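PDB 6LR3: macrophage migration inhibitory factor from Oncomelania hupensis, which belongs to the macrophage migration inhibitory factor family of small alpha/beta proteins, here assembled as a trimer from subunits built on two beta-alpha-beta units. Local coordinates for residues T71-M76 against I97-V102; A22-M27 against M38-R43; P56-T61 against D82-H87. One frame throughout, in Å; residues are numbered along the deposited sequence.

In the fold
From the N terminus, the chain lays down strand 3-8, passes into helix 19-31 and returns as strand 39-43; contact 2 closes this first loop before either of the others opens. Contact 3 then starts at 56-61 and contact 1 at 71-76; contact 3 closes at 82-87 and contact 1 at 97-102, so these two cross. Both fasten helix 70-88, near its two ends, to strands 58-64 and 95-101, which pair as neighbours in the sheet, Arg98 N probably bonding Ala60 O among others. The two halves of the fold share one sheet, and their helices meet where Met76 touches Met27 and Met83 packs on Leu23.

Contact 1. Residues T71-M76 against I97-V102; sequences TSNLAM and IRFIPV. With SO4 (sulfate ion), chain M.
Asn73 and Phe99 carry most of this contact, which ties the start of helix 70-88 to strand 95-101 within the beta-alpha-beta unit formed by strand 58-64, that helix and strand 95-101. The helix residue lays its side chain flat over one face of the ring. Amide and ring planes are 11° apart, and the two side chains overlap head to tail. A first torsion of -67° sets Asn73 CG beside its own backbone N and carries the amide across the inner part of the ring, OD1 standing 3.6 Å from Phe99 CG. Asn73 CB makes a CH-pi contact with the same face, 4.0 Å from the ring centroid. At the far end of the ring, the backbone oxygen Asn73 O approaches Phe99 CZ at 3.4 Å. The amide is also held at both polar atoms: ND2 bonds to Leu105 O of the second subunit, and OD1 receives a weak bond from Asn69 N.

One helical turn on, Met76 comes in obliquely, with CB 4.0 Å from Phe99 CE1. A bend at its last torsion, -70°, turns the methyl back so that CE also lies 4.2 Å from Phe99 CE1. Leu68 adds to the packing around all three side chains.

On the strand, Arg98 turns from the helix and forms a salt bridge through NH1 with Glu63 of the second subunit. It also meets a sulfate ion, probably from the crystallisation liquor, that Arg98 of both other subunits holds too. Ile100 CD1 sits over the centre of this guanidinium, while Arg98 NH1 gives sulfate O1 a bond of 2.7 Å.

Contact 2. Residues A22-M27 against M38-R43; sequences ALTNMM and MFVDLR. With SO4 (sulfate ion), chain N.
Thr24 and Met38 mark the closest backbone approach, their CA atoms 6.4 Å apart, where helix 19-31 lies against the beginning of strand 39-43. No direct hydrogen bond joins the two segments; side chains and one bridging water make most of the contact.

Thr24 spreads its two branches over two residues. Its methyl CG2 lies alongside Met38, 3.8 Å from CG, while OG1 is pressed against Val40 CG2 at 3.2 Å. That hydroxyl bonds to Gln20 O of the preceding turn; a water 2.8 Å from Thr24 OG1 and from Met38 O donates to both, bridging the helix to the residue just before the strand. Val40 uses its other methyl, CG1, on Leu23 CD2. Met38 is bent at its second and third torsions, 66° and 59°, which brings CE against the backbone carbonyl of Met27, 3.8 Å from Met27 C.

Farther along the strand, Arg43 NH2 forms a salt bridge of 3.0 Å to Asp41 OD2, met from above the carboxylate plane. The neighbouring guanidinium edge faces a sulfate ion, NH2 bonding O1 at 2.8 Å and NH1 bonding O3, so NH2 serves both anions. Arg43 of each neighbouring subunit binds this sulfate, which probably offsets their gathered charge.

Such helix-on-sheet packing is that of a beta-alpha-beta unit, here strand 3-8, helix 19-31 and strand 39-43, the first half of the MIF fold.

Contact 3. Residues P56-T61 against D82-H87; sequences PCVFAT and DMFIEH
Phe84 meets Val58 and Ala60 in a wholly apolar contact, a compact example of one aromatic side chain bridging the gap between a helix and a sheet. Val58 and Phe84 have the closest backbones, yet their CA atoms are 8.0 Å apart, a gap spanned by the ring together with the strand side chains.

The aliphatic-aromatic contacts come from two strand residues whose side chains both point at the helix. Val58 crosses the phenylalanine at about a right angle, bringing one methyl, CG1, to 3.8 Å from Phe84 CE2. With CG1 anti to the backbone N, 177°, that methyl is the branch turned to the ring. Ala60 contributes CB, which reaches the end of the ring at 3.9 Å from Phe84 CZ. Both methyl groups approach the ring obliquely, and CE2 is shared between them. The first torsion of Phe84, -65°, keeps CG beside its own backbone N while the ring is thrust out toward the strand.

Backbone hydrogen bonds run within the helix and within the sheet, none across the contact. Glu86 N donates to Asp82 O at 3.0 Å in the helix, whereas Ala60 on the strand pairs with Val96 and Arg98 of strand 95-101.

Further apolar packing surrounds Phe84: Phe19 and Leu23 of helix 19-31, Val6 of strand 3-8 and Ile95 of strand 95-101 touch it. The ring thus projects from the inward side of the crossover helix into the hydrophobic layer against the sheet, the arrangement of the second beta-alpha-beta unit of the MIF fold.

Contact 1. Residues T71-M76 against I97-V102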
loop_
_atom_site.group_PDB
_atom_site.type_symbol
_atom_site.label_atom_id
_atom_site.label_comp_id
_atom_site.label_asym_id
_atom_site.label_seq_id
_atom_site.Cartn_x
_atom_site.Cartn_y
_atom_site.Cartn_z
ATOM N N THR B 71 -20.047 5.222 10.502
ATOM C CA THR B 71 -21.213 5.695 9.708
ATOM C C THR B 71 -20.761 6.087 8.301
ATOM O O THR B 71 -21.328 5.608 7.335
ATOM C CB THR B 71 -21.929 6.865 10.407
ATOM O OG1 THR B 71 -22.327 6.376 11.680
ATOM C CG2 THR B 71 -23.110 7.373 9.609
ATOM N N SER B 72 -19.764 6.953 8.198
ATOM C CA SER B 72 -19.284 7.483 6.896
ATOM C C SER B 72 -18.658 6.328 6.125
ATOM O O SER B 72 -18.864 6.260 4.911
ATOM C CB SER B 72 -18.354 8.639 7.060
ATOM O OG SER B 72 -17.131 8.233 7.658
ATOM N N ASN B 73 -17.942 5.438 6.810
ATOM C CA ASN B 73 -17.257 4.293 6.147
ATOM C C ASN B 73 -18.306 3.438 5.438
ATOM O O ASN B 73 -18.094 3.044 4.273
ATOM C CB ASN B 73 -16.445 3.460 7.128
ATOM C CG ASN B 73 -15.241 4.192 7.709
ATOM O OD1 ASN B 73 -14.850 5.281 7.241
ATOM N ND2 ASN B 73 -14.640 3.594 8.740
ATOM N N LEU B 74 -19.399 3.104 6.112
ATOM C CA LEU B 74 -20.419 2.229 5.503
ATOM C C LEU B 74 -21.032 2.924 4.294
ATOM O O LEU B 74 -21.202 2.269 3.277
ATOM C CB LEU B 74 -21.487 1.868 6.530
ATOM C CG LEU B 74 -22.609 1.006 5.955
ATOM C CD1 LEU B 74 -22.073 -0.271 5.355
ATOM C CD2 LEU B 74 -23.642 0.677 6.996
ATOM N N ALA B 75 -21.376 4.203 4.404
ATOM C CA ALA B 75 -22.040 4.968 3.319
ATOM C C ALA B 75 -21.095 5.018 2.119
ATOM O O ALA B 75 -21.527 4.783 0.980
ATOM C CB ALA B 75 -22.398 6.359 3.789
ATOM N N MET B 76 -19.822 5.317 2.357
ATOM C CA MET B 76 -18.831 5.444 1.276
ATOM C C MET B 76 -18.586 4.063 0.696
ATOM O O MET B 76 -18.476 3.980 -0.511
ATOM C CB MET B 76 -17.533 6.055 1.784
ATOM C CG MET B 76 -17.716 7.522 1.991
ATOM S SD MET B 76 -16.181 8.326 2.499
ATOM C CE MET B 76 -15.888 7.731 4.151
ATOM N N ILE B 97 -13.129 -3.093 1.018
ATOM C CA ILE B 97 -12.580 -1.713 1.097
ATOM C C ILE B 97 -12.081 -1.476 2.518
ATOM O O ILE B 97 -12.817 -1.716 3.460
ATOM C CB ILE B 97 -13.617 -0.655 0.677
ATOM C CG1 ILE B 97 -14.241 -0.956 -0.685
ATOM C CG2 ILE B 97 -12.976 0.718 0.740
ATOM C CD1 ILE B 97 -15.529 -0.203 -0.963
ATOM N N ARG B 98 -10.851 -1.013 2.647
ATOM C CA ARG B 98 -10.272 -0.641 3.944
ATOM C C ARG B 98 -10.181 0.880 3.998
ATOM O O ARG B 98 -9.662 1.516 3.081
ATOM C CB ARG B 98 -8.905 -1.273 4.138
ATOM C CG ARG B 98 -8.224 -0.879 5.429
ATOM C CD ARG B 98 -6.897 -1.573 5.572
ATOM N NE ARG B 98 -6.199 -0.887 6.630
ATOM C CZ ARG B 98 -4.913 -0.632 6.675
ATOM N NH1 ARG B 98 -4.086 -1.106 5.763
ATOM N NH2 ARG B 98 -4.447 0.125 7.660
ATOM N N PHE B 99 -10.667 1.430 5.102
ATOM C CA PHE B 99 -10.633 2.868 5.420
ATOM C C PHE B 99 -9.459 3.083 6.380
ATOM O O PHE B 99 -9.376 2.430 7.401
ATOM C CB PHE B 99 -11.993 3.289 5.958
ATOM C CG PHE B 99 -13.084 3.118 4.930
ATOM C CD1 PHE B 99 -13.369 4.147 4.053
ATOM C CD2 PHE B 99 -13.754 1.918 4.795
ATOM C CE1 PHE B 99 -14.347 3.984 3.077
ATOM C CE2 PHE B 99 -14.726 1.765 3.816
ATOM C CZ PHE B 99 -15.014 2.794 2.962
ATOM N N ILE B 100 -8.539 3.959 5.996
ATOM C CA ILE B 100 -7.236 4.165 6.678
ATOM C C ILE B 100 -7.144 5.611 7.152
ATOM O O ILE B 100 -6.892 6.528 6.371
ATOM C CB ILE B 100 -6.066 3.785 5.767
ATOM C CG1 ILE B 100 -6.241 2.385 5.167
ATOM C CG2 ILE B 100 -4.765 3.936 6.551
ATOM C CD1 ILE B 100 -5.124 1.948 4.260
ATOM N N PRO B 101 -7.314 5.839 8.462
ATOM C CA PRO B 101 -7.183 7.174 9.040
ATOM C C PRO B 101 -5.716 7.585 9.030
ATOM O O PRO B 101 -4.856 6.759 9.314
ATOM C CB PRO B 101 -7.685 7.051 10.484
ATOM C CG PRO B 101 -7.943 5.566 10.738
ATOM C CD PRO B 101 -7.688 4.812 9.456
ATOM N N VAL B 102 -5.451 8.797 8.576
ATOM C CA VAL B 102 -4.073 9.340 8.492
ATOM C C VAL B 102 -3.950 10.509 9.452
ATOM O O VAL B 102 -4.739 11.432 9.370
ATOM C CB VAL B 102 -3.749 9.772 7.061
ATOM C CG1 VAL B 102 -2.329 10.346 6.991
ATOM C CG2 VAL B 102 -3.964 8.628 6.099
HETATM S S SO4 M . -1.125 1.136 5.816
HETATM O O1 SO4 M . -1.605 -0.170 5.437
HETATM O O2 SO4 M . 0.287 1.233 5.469
HETATM O O3 SO4 M . -1.303 1.337 7.181
HETATM O O4 SO4 M . -1.830 2.106 5.041
#

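Contact 2. Residues A22-M27 against M38-R43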
loop_
_atom_site.group_PDB
_atom_site.type_symbol
_atom_site.label_atom_id
_atom_site.label_comp_id
_atom_site.label_asym_id
_atom_site.label_seq_id
_atom_site.Cartn_x
_atom_site.Cartn_y
_atom_site.Cartn_z
ATOM N N ALA B 22 -14.473 9.853 -12.126
ATOM C CA ALA B 22 -15.786 9.683 -11.470
ATOM C C ALA B 22 -15.553 9.383 -9.996
ATOM O O ALA B 22 -16.262 9.952 -9.145
ATOM C CB ALA B 22 -16.603 8.596 -12.140
ATOM N N LEU B 23 -14.589 8.519 -9.703
ATOM C CA LEU B 23 -14.266 8.150 -8.311
ATOM C C LEU B 23 -13.711 9.359 -7.596
ATOM O O LEU B 23 -14.100 9.583 -6.445
ATOM C CB LEU B 23 -13.301 6.960 -8.345
ATOM C CG LEU B 23 -12.977 6.321 -7.014
ATOM C CD1 LEU B 23 -14.242 5.961 -6.282
ATOM C CD2 LEU B 23 -12.130 5.086 -7.255
ATOM N N THR B 24 -12.850 10.142 -8.257
ATOM C CA THR B 24 -12.312 11.394 -7.700
ATOM C C THR B 24 -13.476 12.276 -7.267
ATOM O O THR B 24 -13.481 12.738 -6.128
ATOM C CB THR B 24 -11.441 12.149 -8.710
ATOM O OG1 THR B 24 -10.271 11.368 -8.979
ATOM C CG2 THR B 24 -11.012 13.488 -8.174
ATOM N N ASN B 25 -14.416 12.511 -8.167
ATOM C CA ASN B 25 -15.549 13.437 -7.909
ATOM C C ASN B 25 -16.399 12.875 -6.770
ATOM O O ASN B 25 -16.753 13.625 -5.873
ATOM C CB ASN B 25 -16.370 13.658 -9.174
ATOM C CG ASN B 25 -15.614 14.547 -10.158
ATOM O OD1 ASN B 25 -14.691 15.245 -9.757
ATOM N ND2 ASN B 25 -15.890 14.414 -11.444
ATOM N N MET B 26 -16.701 11.598 -6.811
ATOM C CA MET B 26 -17.626 11.003 -5.832
ATOM C C MET B 26 -16.983 11.066 -4.448
ATOM O O MET B 26 -17.678 11.445 -3.481
ATOM C CB MET B 26 -17.970 9.557 -6.204
ATOM C CG MET B 26 -19.097 8.995 -5.379
ATOM S SD MET B 26 -19.276 7.217 -5.655
ATOM C CE MET B 26 -17.911 6.645 -4.647
ATOM N N MET B 27 -15.693 10.759 -4.353
ATOM C CA MET B 27 -15.040 10.695 -3.029
ATOM C C MET B 27 -14.654 12.100 -2.569
ATOM O O MET B 27 -14.599 12.284 -1.358
ATOM C CB MET B 27 -13.835 9.750 -3.044
ATOM C CG MET B 27 -14.251 8.291 -3.259
ATOM S SD MET B 27 -15.375 7.685 -2.025
ATOM C CE MET B 27 -14.262 7.559 -0.612
ATOM N N MET B 38 -6.975 15.042 -3.893
ATOM C CA MET B 38 -7.554 13.690 -4.051
ATOM C C MET B 38 -6.722 12.910 -5.077
ATOM O O MET B 38 -6.695 13.291 -6.261
ATOM C CB MET B 38 -9.005 13.769 -4.527
ATOM C CG MET B 38 -9.664 12.405 -4.756
ATOM S SD MET B 38 -9.877 11.461 -3.219
ATOM C CE MET B 38 -10.893 12.653 -2.350
ATOM N N PHE B 39 -6.090 11.832 -4.651
ATOM C CA PHE B 39 -5.429 10.897 -5.568
ATOM C C PHE B 39 -6.322 9.695 -5.781
ATOM O O PHE B 39 -6.968 9.200 -4.819
ATOM C CB PHE B 39 -4.123 10.383 -4.985
ATOM C CG PHE B 39 -3.027 11.386 -4.758
ATOM C CD1 PHE B 39 -3.016 12.167 -3.626
ATOM C CD2 PHE B 39 -1.957 11.467 -5.632
ATOM C CE1 PHE B 39 -1.960 13.034 -3.367
ATOM C CE2 PHE B 39 -0.911 12.324 -5.383
ATOM C CZ PHE B 39 -0.898 13.096 -4.243
ATOM N N VAL B 40 -6.323 9.179 -7.003
ATOM C CA VAL B 40 -6.889 7.853 -7.303
ATOM C C VAL B 40 -5.810 7.071 -8.029
ATOM O O VAL B 40 -5.422 7.460 -9.138
ATOM C CB VAL B 40 -8.206 7.904 -8.105
ATOM C CG1 VAL B 40 -8.705 6.490 -8.331
ATOM C CG2 VAL B 40 -9.254 8.725 -7.392
ATOM N N ASP B 41 -5.332 6.040 -7.356
ATOM C CA ASP B 41 -4.250 5.147 -7.819
ATOM C C ASP B 41 -4.921 3.843 -8.240
ATOM O O ASP B 41 -5.344 3.072 -7.367
ATOM C CB ASP B 41 -3.218 5.024 -6.708
ATOM C CG ASP B 41 -1.982 4.225 -7.082
ATOM O OD1 ASP B 41 -1.975 3.683 -8.173
ATOM O OD2 ASP B 41 -1.083 4.150 -6.203
ATOM N N LEU B 42 -5.085 3.652 -9.537
ATOM C CA LEU B 42 -5.766 2.469 -10.099
ATOM C C LEU B 42 -4.737 1.420 -10.495
ATOM O O LEU B 42 -3.933 1.672 -11.369
ATOM C CB LEU B 42 -6.609 2.887 -11.301
ATOM C CG LEU B 42 -7.292 1.746 -12.047
ATOM C CD1 LEU B 42 -8.195 0.931 -11.151
ATOM C CD2 LEU B 42 -8.057 2.293 -13.229
ATOM N N ARG B 43 -4.780 0.291 -9.820
ATOM C CA ARG B 43 -3.985 -0.902 -10.188
ATOM C C ARG B 43 -4.950 -1.870 -10.868
ATOM O O ARG B 43 -5.600 -2.670 -10.197
ATOM C CB ARG B 43 -3.323 -1.550 -8.975
ATOM C CG ARG B 43 -2.245 -0.694 -8.329
ATOM C CD ARG B 43 -2.830 0.337 -7.391
ATOM N NE ARG B 43 -1.831 1.088 -6.654
ATOM C CZ ARG B 43 -1.282 0.710 -5.506
ATOM N NH1 ARG B 43 -1.627 -0.437 -4.913
ATOM N NH2 ARG B 43 -0.425 1.533 -4.907
HETATM S S SO4 N . 0.395 -0.457 -1.723
HETATM O O1 SO4 N . 0.622 0.792 -2.457
HETATM O O2 SO4 N . 1.554 -1.347 -1.879
HETATM O O3 SO4 N . -0.755 -1.129 -2.324
HETATM O O4 SO4 N . 0.120 -0.188 -0.355
HETATM O O HOH W 1 -7.739 12.435 -8.742
#

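Contact 3. Residues P56-T61 against D82-H87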
loop_
_atom_site.group_PDB
_atom_site.type_symbol
_atom_site.label_atom_id
_atom_site.label_comp_id
_atom_site.label_asym_id
_atom_site.label_seq_id
_atom_site.Cartn_x
_atom_site.Cartn_y
_atom_site.Cartn_z
ATOM N N PRO B 56 -13.485 -11.759 -11.095
ATOM C CA PRO B 56 -13.236 -10.338 -10.866
ATOM C C PRO B 56 -13.391 -10.029 -9.378
ATOM O O PRO B 56 -14.302 -10.531 -8.720
ATOM C CB PRO B 56 -14.321 -9.643 -11.702
ATOM C CG PRO B 56 -14.517 -10.614 -12.848
ATOM C CD PRO B 56 -14.447 -11.972 -12.181
ATOM N N CYS B 57 -12.469 -9.234 -8.867
ATOM C CA CYS B 57 -12.488 -8.798 -7.471
ATOM C C CYS B 57 -11.844 -7.418 -7.359
ATOM O O CYS B 57 -11.163 -6.969 -8.273
ATOM C CB CYS B 57 -11.789 -9.809 -6.561
ATOM S SG CYS B 57 -10.001 -9.894 -6.783
ATOM N N VAL B 58 -12.098 -6.777 -6.238
ATOM C CA VAL B 58 -11.487 -5.461 -5.883
ATOM C C VAL B 58 -11.119 -5.491 -4.415
ATOM O O VAL B 58 -11.970 -5.814 -3.591
ATOM C CB VAL B 58 -12.455 -4.283 -6.108
ATOM C CG1 VAL B 58 -11.802 -2.986 -5.655
ATOM C CG2 VAL B 58 -12.944 -4.211 -7.540
ATOM N N PHE B 59 -9.903 -5.070 -4.118
ATOM C CA PHE B 59 -9.516 -4.595 -2.782
ATOM C C PHE B 59 -9.141 -3.140 -2.946
ATOM O O PHE B 59 -8.204 -2.829 -3.691
ATOM C CB PHE B 59 -8.364 -5.402 -2.191
ATOM C CG PHE B 59 -7.885 -4.810 -0.896
ATOM C CD1 PHE B 59 -8.764 -4.648 0.150
ATOM C CD2 PHE B 59 -6.569 -4.411 -0.722
ATOM C CE1 PHE B 59 -8.360 -4.075 1.342
ATOM C CE2 PHE B 59 -6.154 -3.849 0.474
ATOM C CZ PHE B 59 -7.057 -3.686 1.510
ATOM N N ALA B 60 -9.867 -2.255 -2.273
ATOM C CA ALA B 60 -9.606 -0.813 -2.381
ATOM C C ALA B 60 -9.277 -0.262 -0.995
ATOM O O ALA B 60 -9.737 -0.849 0.007
ATOM C CB ALA B 60 -10.775 -0.101 -2.997
ATOM N N THR B 61 -8.533 0.829 -0.957
ATOM C CA THR B 61 -8.223 1.531 0.295
ATOM C C THR B 61 -8.557 3.015 0.126
ATOM O O THR B 61 -8.385 3.591 -0.955
ATOM C CB THR B 61 -6.790 1.285 0.771
ATOM O OG1 THR B 61 -5.868 1.864 -0.144
ATOM C CG2 THR B 61 -6.483 -0.189 0.934
ATOM N N ASP B 82 -21.064 0.412 -5.428
ATOM C CA ASP B 82 -22.006 0.642 -6.558
ATOM C C ASP B 82 -21.207 1.057 -7.803
ATOM O O ASP B 82 -21.535 0.587 -8.921
ATOM C CB ASP B 82 -23.051 1.690 -6.218
ATOM C CG ASP B 82 -24.093 1.241 -5.221
ATOM O OD1 ASP B 82 -24.109 0.075 -4.829
ATOM O OD2 ASP B 82 -24.877 2.094 -4.843
ATOM N N MET B 83 -20.230 1.948 -7.631
ATOM C CA MET B 83 -19.414 2.419 -8.768
ATOM C C MET B 83 -18.565 1.258 -9.292
ATOM O O MET B 83 -18.413 1.144 -10.495
ATOM C CB MET B 83 -18.525 3.598 -8.341
ATOM C CG MET B 83 -17.835 4.192 -9.496
ATOM S SD MET B 83 -17.064 5.755 -9.059
ATOM C CE MET B 83 -18.462 6.821 -8.762
ATOM N N PHE B 84 -17.999 0.423 -8.427
ATOM C CA PHE B 84 -17.165 -0.724 -8.861
ATOM C C PHE B 84 -18.021 -1.727 -9.600
ATOM O O PHE B 84 -17.575 -2.295 -10.580
ATOM C CB PHE B 84 -16.501 -1.414 -7.668
ATOM C CG PHE B 84 -15.506 -0.568 -6.917
ATOM C CD1 PHE B 84 -14.928 0.564 -7.466
ATOM C CD2 PHE B 84 -15.147 -0.929 -5.630
ATOM C CE1 PHE B 84 -14.024 1.322 -6.726
ATOM C CE2 PHE B 84 -14.221 -0.191 -4.911
ATOM C CZ PHE B 84 -13.623 0.899 -5.478
ATOM N N ILE B 85 -19.231 -1.981 -9.102
ATOM C CA ILE B 85 -20.176 -2.918 -9.770
ATOM C C ILE B 85 -20.457 -2.375 -11.183
ATOM O O ILE B 85 -20.319 -3.119 -12.139
ATOM C CB ILE B 85 -21.448 -3.067 -8.919
ATOM C CG1 ILE B 85 -21.172 -3.853 -7.633
ATOM C CG2 ILE B 85 -22.582 -3.675 -9.738
ATOM C CD1 ILE B 85 -22.204 -3.647 -6.530
ATOM N N GLU B 86 -20.776 -1.087 -11.299
ATOM C CA GLU B 86 -21.192 -0.502 -12.592
ATOM C C GLU B 86 -20.005 -0.465 -13.547
ATOM O O GLU B 86 -20.168 -0.824 -14.717
ATOM C CB GLU B 86 -21.765 0.896 -12.339
ATOM C CG GLU B 86 -22.177 1.597 -13.592
ATOM C CD GLU B 86 -23.283 2.557 -13.250
ATOM O OE1 GLU B 86 -22.998 3.436 -12.394
ATOM O OE2 GLU B 86 -24.406 2.354 -13.744
ATOM N N HIS B 87 -18.844 -0.016 -13.076
ATOM C CA HIS B 87 -17.676 0.262 -13.950
ATOM C C HIS B 87 -16.797 -0.979 -14.184
ATOM O O HIS B 87 -16.269 -1.122 -15.287
ATOM C CB HIS B 87 -16.807 1.355 -13.349
ATOM C CG HIS B 87 -17.272 2.763 -13.468
ATOM N ND1 HIS B 87 -16.562 3.615 -14.326
ATOM C CD2 HIS B 87 -18.258 3.509 -12.893
ATOM C CE1 HIS B 87 -17.126 4.816 -14.276
ATOM N NE2 HIS B 87 -18.206 4.750 -13.465
#